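Side-chain contact in DUF1955 domain-containing protein (Sulfolobus tokodaii, PDB 1WY6), which is of unknown function but folds as an archaeal helical repeat protein, a row of packed helices that holds no strand: residues I127-A132 against K154-A159. Residues are numbered along the deposited sequence; the frame is centred on the assembly and turned at random.
Sequences ILVAIA and KGEKEA
Leu128 and Lys154 meet through hydrocarbon alone: the CD1 methyl of Leu128 lies 3.5 Å from CD of Lys154 and 3.6 Å from its CE. The two side chains cross at about a right angle, with the methyl against those outer methylenes. Lysine suits this exposed site because its long aliphatic chain can lie on a buried leucine while the charged end stays at the surface. The chain runs straight through chi2 and chi3, bringing CD and CE to Leu128, and chi4 (-63°) turns NZ aside. The leucine side chain also touches Leu147 of helix 141-153 and Ile117 of helix 107-117.

The second apolar patch centres on Val129, whose branching puts one methyl, CG2, toward both CG of Glu156 at 3.9 Å and CB of Ala159 at 4.3 Å. Glu156 crosses the valine at about a right angle and offers it a methylene, while chi2 (67°) turns the carboxylate off the methyl.

In the all-helical repeat fold, helix 141-153 follows helix 125-137, and the chain then returns to set the start of helix 157-164 beside helix 125-137. Gly155 ends helix 141-153 in a Schellman motif; at its phi of 98° a CB would collide with the carbonyl O of Lys154, hence glycine. Glu156 takes the N-cap position of helix 157-164.

No hydrogen bond joins the two segments. Ala159, in the first turn of helix 157-164, offers a single small methyl where the backbones come nearest, 7.1 Å between CA of Val129 and CA of Ala159.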
loop_
_atom_site.group_PDB
_atom_site.type_symbol
_atom_site.label_atom_id
_atom_site.label_comp_id
_atom_site.label_asym_id
_atom_site.label_seq_id
_atom_site.Cartn_x
_atom_site.Cartn_y
_atom_site.Cartn_z
ATOM N N ILE A 127 -5.499 11.663 -1.536
ATOM C CA ILE A 127 -4.870 10.830 -0.527
ATOM C C ILE A 127 -5.461 11.132 0.859
ATOM O O ILE A 127 -5.794 10.209 1.610
ATOM C CB ILE A 127 -3.328 11.031 -0.567
ATOM C CG1 ILE A 127 -2.785 10.422 -1.870
ATOM C CG2 ILE A 127 -2.673 10.359 0.629
ATOM C CD1 ILE A 127 -1.361 10.827 -2.244
ATOM N N LEU A 128 -5.618 12.411 1.196
ATOM C CA LEU A 128 -6.211 12.779 2.484
ATOM C C LEU A 128 -7.600 12.149 2.591
ATOM O O LEU A 128 -7.994 11.653 3.650
ATOM C CB LEU A 128 -6.350 14.298 2.606
ATOM C CG LEU A 128 -5.081 15.142 2.713
ATOM C CD1 LEU A 128 -5.435 16.608 2.531
ATOM C CD2 LEU A 128 -4.419 14.911 4.061
ATOM N N VAL A 129 -8.340 12.171 1.485
ATOM C CA VAL A 129 -9.681 11.601 1.468
ATOM C C VAL A 129 -9.670 10.081 1.636
ATOM O O VAL A 129 -10.492 9.533 2.373
ATOM C CB VAL A 129 -10.425 11.955 0.164
ATOM C CG1 VAL A 129 -11.668 11.098 0.026
ATOM C CG2 VAL A 129 -10.816 13.428 0.176
ATOM N N ALA A 130 -8.747 9.411 0.951
ATOM C CA ALA A 130 -8.629 7.961 1.027
ATOM C C ALA A 130 -8.379 7.522 2.472
ATOM O O ALA A 130 -9.115 6.696 2.999
ATOM C CB ALA A 130 -7.498 7.470 0.111
ATOM N N ILE A 131 -7.358 8.088 3.112
ATOM C CA ILE A 131 -7.032 7.744 4.501
ATOM C C ILE A 131 -8.134 8.139 5.492
ATOM O O ILE A 131 -8.419 7.405 6.443
ATOM C CB ILE A 131 -5.688 8.396 4.963
ATOM C CG1 ILE A 131 -4.497 7.738 4.260
ATOM C CG2 ILE A 131 -5.503 8.219 6.468
ATOM C CD1 ILE A 131 -4.332 8.106 2.818
ATOM N N ALA A 132 -8.748 9.298 5.271
ATOM C CA ALA A 132 -9.819 9.772 6.144
ATOM C C ALA A 132 -10.962 8.766 6.194
ATOM O O ALA A 132 -11.439 8.391 7.266
ATOM C CB ALA A 132 -10.342 11.121 5.644
ATOM N N LYS A 154 -7.727 22.163 0.831
ATOM C CA LYS A 154 -6.949 21.993 -0.392
ATOM C C LYS A 154 -7.824 22.111 -1.631
ATOM O O LYS A 154 -7.334 21.980 -2.752
ATOM C CB LYS A 154 -6.247 20.632 -0.411
ATOM C CG LYS A 154 -5.060 20.505 0.524
ATOM C CD LYS A 154 -4.391 19.151 0.333
ATOM C CE LYS A 154 -3.133 19.040 1.165
ATOM N NZ LYS A 154 -2.130 20.046 0.746
ATOM N N GLY A 155 -9.120 22.338 -1.424
ATOM C CA GLY A 155 -10.038 22.494 -2.539
ATOM C C GLY A 155 -10.860 21.285 -2.956
ATOM O O GLY A 155 -11.482 21.305 -4.015
ATOM N N GLU A 156 -10.879 20.237 -2.136
ATOM C CA GLU A 156 -11.649 19.045 -2.477
ATOM C C GLU A 156 -13.132 19.245 -2.170
ATOM O O GLU A 156 -13.545 19.250 -1.008
ATOM C CB GLU A 156 -11.110 17.827 -1.718
ATOM C CG GLU A 156 -11.886 16.545 -1.994
ATOM C CD GLU A 156 -11.739 16.065 -3.420
ATOM O OE1 GLU A 156 -12.515 15.179 -3.825
ATOM O OE2 GLU A 156 -10.843 16.565 -4.135
ATOM N N LYS A 157 -13.925 19.400 -3.227
ATOM C CA LYS A 157 -15.367 19.625 -3.132
ATOM C C LYS A 157 -16.155 18.675 -2.245
ATOM O O LYS A 157 -16.756 19.096 -1.255
ATOM C CB LYS A 157 -15.994 19.582 -4.522
ATOM C CG LYS A 157 -15.511 20.648 -5.476
ATOM C CD LYS A 157 -15.947 22.026 -5.034
ATOM C CE LYS A 157 -15.624 23.034 -6.113
ATOM N NZ LYS A 157 -14.173 23.001 -6.441
ATOM N N GLU A 158 -16.193 17.401 -2.632
ATOM C CA GLU A 158 -16.942 16.403 -1.880
ATOM C C GLU A 158 -16.504 16.373 -0.417
ATOM O O GLU A 158 -17.313 16.108 0.466
ATOM C CB GLU A 158 -16.773 15.016 -2.517
ATOM C CG GLU A 158 -17.726 13.930 -1.984
ATOM C CD GLU A 158 -19.197 14.146 -2.367
ATOM O OE1 GLU A 158 -20.025 13.275 -2.029
ATOM O OE2 GLU A 158 -19.537 15.176 -2.997
ATOM N N ALA A 159 -15.228 16.655 -0.168
ATOM C CA ALA A 159 -14.700 16.666 1.192
ATOM C C ALA A 159 -15.343 17.817 1.965
ATOM O O ALA A 159 -15.696 17.671 3.139
ATOM C CB ALA A 159 -13.185 16.824 1.170
#